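Local coordinates for histone FOLD protein (Methanopyrus kandleri, PDB 1F1E) that probably binds and packages DNA as an archaeal histone, its two histone folds pairing within one chain like a histone heterodimer, at residues Ala9-Arg21 / Cys113-Glu125. Residues are numbered along the deposited sequence; the frame is centred on the assembly and turned at random.
Sequences AIERIFRQGIGER and CRATEELGEKAAE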
# COMPACT_ATOMS: atom_id res chain seq x y z
N ALA A 9 -4.84 11.86 -21.55
CA ALA A 9 -4.24 12.47 -20.33
C ALA A 9 -3.49 11.42 -19.52
O ALA A 9 -2.35 11.70 -19.11
CB ALA A 9 -5.25 13.21 -19.48
N ILE A 10 -4.07 10.23 -19.32
CA ILE A 10 -3.35 9.11 -18.70
C ILE A 10 -2.00 8.87 -19.37
O ILE A 10 -0.97 8.78 -18.71
CB ILE A 10 -4.18 7.84 -18.68
CG1 ILE A 10 -5.47 8.02 -17.83
CG2 ILE A 10 -3.37 6.65 -18.22
CD1 ILE A 10 -6.39 6.83 -18.00
N GLU A 11 -2.04 8.79 -20.71
CA GLU A 11 -0.79 8.60 -21.39
C GLU A 11 0.22 9.72 -21.22
O GLU A 11 1.34 9.36 -21.00
CB GLU A 11 -1.10 8.48 -22.91
CG GLU A 11 0.16 8.11 -23.66
CD GLU A 11 -0.01 7.98 -25.14
OE1 GLU A 11 -1.17 8.00 -25.62
OE2 GLU A 11 1.05 7.88 -25.79
N ARG A 12 -0.23 10.99 -21.35
CA ARG A 12 0.77 12.06 -21.20
C ARG A 12 1.43 12.03 -19.81
O ARG A 12 2.61 12.26 -19.65
CB ARG A 12 0.21 13.46 -21.49
CG ARG A 12 -0.16 13.67 -22.97
CD ARG A 12 -0.55 15.14 -23.16
NE ARG A 12 -1.83 15.38 -22.47
CZ ARG A 12 -3.03 15.21 -23.00
NH1 ARG A 12 -3.23 14.80 -24.25
NH2 ARG A 12 -4.09 15.47 -22.28
N ILE A 13 0.56 11.75 -18.81
CA ILE A 13 1.03 11.83 -17.45
C ILE A 13 2.02 10.70 -17.23
O ILE A 13 3.08 10.86 -16.66
CB ILE A 13 -0.11 11.87 -16.47
CG1 ILE A 13 -0.92 13.16 -16.60
CG2 ILE A 13 0.33 11.67 -15.05
CD1 ILE A 13 -2.33 13.04 -16.01
N PHE A 14 1.64 9.49 -17.63
CA PHE A 14 2.58 8.36 -17.49
C PHE A 14 3.88 8.65 -18.21
O PHE A 14 4.98 8.38 -17.72
CB PHE A 14 1.90 7.13 -18.06
CG PHE A 14 2.69 5.87 -17.91
CD1 PHE A 14 3.48 5.39 -18.91
CD2 PHE A 14 2.63 5.15 -16.72
CE1 PHE A 14 4.21 4.22 -18.79
CE2 PHE A 14 3.36 4.02 -16.58
CZ PHE A 14 4.15 3.54 -17.61
N ARG A 15 3.73 9.21 -19.42
CA ARG A 15 4.92 9.48 -20.23
C ARG A 15 5.83 10.53 -19.62
O ARG A 15 7.04 10.62 -19.85
CB ARG A 15 4.43 9.88 -21.63
CG ARG A 15 5.15 9.48 -22.84
CD ARG A 15 4.52 10.13 -24.07
NE ARG A 15 3.77 9.15 -24.87
CZ ARG A 15 4.40 8.28 -25.66
NH1 ARG A 15 3.71 7.42 -26.39
NH2 ARG A 15 5.73 8.25 -25.73
N GLN A 16 5.34 11.39 -18.74
CA GLN A 16 6.17 12.32 -18.03
C GLN A 16 7.24 11.60 -17.24
O GLN A 16 8.28 12.16 -16.95
CB GLN A 16 5.38 13.12 -16.97
CG GLN A 16 4.42 14.10 -17.59
CD GLN A 16 3.45 14.78 -16.66
OE1 GLN A 16 2.64 15.59 -17.07
NE2 GLN A 16 3.52 14.47 -15.37
N GLY A 17 6.98 10.34 -16.89
CA GLY A 17 7.97 9.62 -16.12
C GLY A 17 8.88 8.77 -16.98
O GLY A 17 9.76 8.12 -16.39
N ILE A 18 8.72 8.69 -18.30
CA ILE A 18 9.60 7.76 -19.02
C ILE A 18 10.71 8.46 -19.76
O ILE A 18 11.41 7.87 -20.58
CB ILE A 18 8.80 6.80 -19.96
CG1 ILE A 18 8.24 7.48 -21.19
CG2 ILE A 18 7.78 6.08 -19.08
CD1 ILE A 18 7.31 6.74 -22.11
N GLY A 19 11.01 9.72 -19.55
CA GLY A 19 11.97 10.47 -20.31
C GLY A 19 11.68 10.36 -21.79
O GLY A 19 10.56 10.49 -22.28
N GLU A 20 12.78 10.10 -22.50
CA GLU A 20 12.69 10.09 -23.96
C GLU A 20 12.34 8.72 -24.50
O GLU A 20 12.23 8.46 -25.70
CB GLU A 20 14.01 10.69 -24.46
N ARG A 21 12.07 7.73 -23.66
CA ARG A 21 11.68 6.42 -24.17
C ARG A 21 10.39 6.35 -24.97
O ARG A 21 9.52 7.17 -24.75
CB ARG A 21 11.50 5.51 -22.92
CG ARG A 21 12.84 5.37 -22.22
CD ARG A 21 12.66 4.60 -20.90
NE ARG A 21 13.99 4.58 -20.25
CZ ARG A 21 14.45 5.61 -19.54
NH1 ARG A 21 13.77 6.75 -19.33
NH2 ARG A 21 15.66 5.45 -19.03
N CYS A 113 -1.92 11.72 -10.14
CA CYS A 113 -1.07 12.03 -11.28
C CYS A 113 0.40 11.71 -10.97
O CYS A 113 1.03 11.10 -11.84
CB CYS A 113 -1.28 13.47 -11.69
SG CYS A 113 -2.92 13.81 -12.34
N ARG A 114 0.84 12.12 -9.79
CA ARG A 114 2.20 11.81 -9.43
C ARG A 114 2.40 10.31 -9.35
O ARG A 114 3.42 9.77 -9.78
CB ARG A 114 2.59 12.44 -8.12
CG ARG A 114 3.95 12.06 -7.59
CD ARG A 114 5.11 12.47 -8.52
NE ARG A 114 6.29 11.83 -8.05
CZ ARG A 114 7.33 11.35 -8.70
NH1 ARG A 114 7.39 11.46 -10.01
NH2 ARG A 114 8.30 10.77 -8.03
N ALA A 115 1.40 9.55 -8.85
CA ALA A 115 1.50 8.11 -8.77
C ALA A 115 1.62 7.51 -10.16
O ALA A 115 2.40 6.58 -10.39
CB ALA A 115 0.35 7.52 -8.03
N THR A 116 0.92 8.07 -11.12
CA THR A 116 0.99 7.60 -12.50
C THR A 116 2.38 7.90 -13.12
O THR A 116 2.93 7.00 -13.73
CB THR A 116 -0.13 8.26 -13.30
OG1 THR A 116 -1.39 7.87 -12.78
CG2 THR A 116 -0.15 7.78 -14.74
N GLU A 117 2.88 9.11 -12.90
CA GLU A 117 4.20 9.47 -13.35
C GLU A 117 5.25 8.58 -12.72
O GLU A 117 6.17 8.09 -13.36
CB GLU A 117 4.43 10.94 -12.97
CG GLU A 117 5.77 11.49 -13.42
CD GLU A 117 5.88 12.92 -12.91
OE1 GLU A 117 6.08 13.14 -11.71
OE2 GLU A 117 5.75 13.76 -13.80
N GLU A 118 5.12 8.32 -11.43
CA GLU A 118 6.03 7.43 -10.73
C GLU A 118 6.00 6.00 -11.26
O GLU A 118 7.03 5.32 -11.40
CB GLU A 118 5.72 7.43 -9.25
CG GLU A 118 6.78 6.89 -8.37
CD GLU A 118 6.28 7.19 -6.94
OE1 GLU A 118 6.94 7.90 -6.17
OE2 GLU A 118 5.18 6.67 -6.66
N LEU A 119 4.80 5.61 -11.63
CA LEU A 119 4.71 4.30 -12.32
C LEU A 119 5.48 4.29 -13.62
O LEU A 119 6.13 3.28 -13.95
CB LEU A 119 3.25 3.99 -12.54
CG LEU A 119 2.89 2.56 -12.89
CD1 LEU A 119 3.12 1.64 -11.67
CD2 LEU A 119 1.51 2.49 -13.50
N GLY A 120 5.42 5.38 -14.37
CA GLY A 120 6.16 5.49 -15.60
C GLY A 120 7.66 5.43 -15.31
O GLY A 120 8.47 4.80 -15.99
N GLU A 121 8.10 6.09 -14.24
CA GLU A 121 9.52 6.00 -13.90
C GLU A 121 9.94 4.58 -13.60
O GLU A 121 11.02 4.10 -13.98
CB GLU A 121 9.82 6.84 -12.67
CG GLU A 121 9.62 8.31 -12.87
CD GLU A 121 9.75 9.14 -11.61
OE1 GLU A 121 9.43 10.34 -11.69
OE2 GLU A 121 10.27 8.67 -10.55
N LYS A 122 9.13 3.85 -12.84
CA LYS A 122 9.45 2.51 -12.49
C LYS A 122 9.46 1.60 -13.72
O LYS A 122 10.33 0.74 -13.89
CB LYS A 122 8.47 1.99 -11.41
CG LYS A 122 8.93 0.63 -10.82
CD LYS A 122 10.19 0.79 -10.01
CE LYS A 122 10.70 -0.44 -9.30
NZ LYS A 122 11.99 0.03 -8.68
N ALA A 123 8.44 1.78 -14.58
CA ALA A 123 8.41 1.00 -15.82
C ALA A 123 9.66 1.28 -16.67
O ALA A 123 10.18 0.36 -17.30
CB ALA A 123 7.11 1.32 -16.57
N ALA A 124 10.10 2.53 -16.72
CA ALA A 124 11.27 2.95 -17.47
C ALA A 124 12.49 2.21 -16.92
O ALA A 124 13.35 1.70 -17.66
CB ALA A 124 11.44 4.44 -17.49
N GLU A 125 12.52 2.09 -15.61
CA GLU A 125 13.62 1.39 -14.97
C GLU A 125 13.66 -0.07 -15.40
O GLU A 125 14.72 -0.65 -15.66
CB GLU A 125 13.50 1.57 -13.45
CG GLU A 125 14.43 0.65 -12.68
CD GLU A 125 14.30 0.81 -11.17
OE1 GLU A 125 13.41 1.46 -10.61
OE2 GLU A 125 15.20 0.20 -10.54
O HOH W 1 9.82 11.85 -14.23
O HOH W 2 8.68 14.06 -14.48
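F14 packs as a knob against G120, where the short first helix of one histone fold (7-15) and the loop after it cross the long central helix of the other (102-129). It is an inter-fold contact of the histone handshake within one chain: the axes of 9-15 and 113-125 approach to 7.5 Å and cross at -58°. F14 sends its ring into a hole formed by T116, L119, G120 and A123, the side chain leaving with CG anti to the backbone N (chi1 -176°). The CA of G120 lies over one ring face, 3.6 Å from the centroid, a CH-pi contact that a bare glycine backbone permits; L119 CG meets the ring edge in plane, and A123 CB touches CZ. I31 of helix 25-51 and L23 also touch this side chain.

G17, a second glycine, lets the turn after the helix lie against E117 O and E121, its carbonyl O 3.3 Å from E121 CA in a CA-H...O contact. One residue before F14, I13 sets CD1 3.8 Å from C113 SG. At the other end R21 lays its guanidinium face over the small A124 CB, while NH1 bonds to I18 O and NH2 forms a salt bridge with D128.

Polar chemistry gathers at one margin. Q16 NE2 donates to E117 OE2 at 2.8 Å, bent (138°) and from above the carboxylate plane; Y78 and E81 also hold the Q16 amide. R114 NH1 bridges E117 OE1 and E121 OE1, probably easing the crowding of acidic charge. Small residues and glycines thus bring the backbones close, while a fixed carboxylate secures the polar margin.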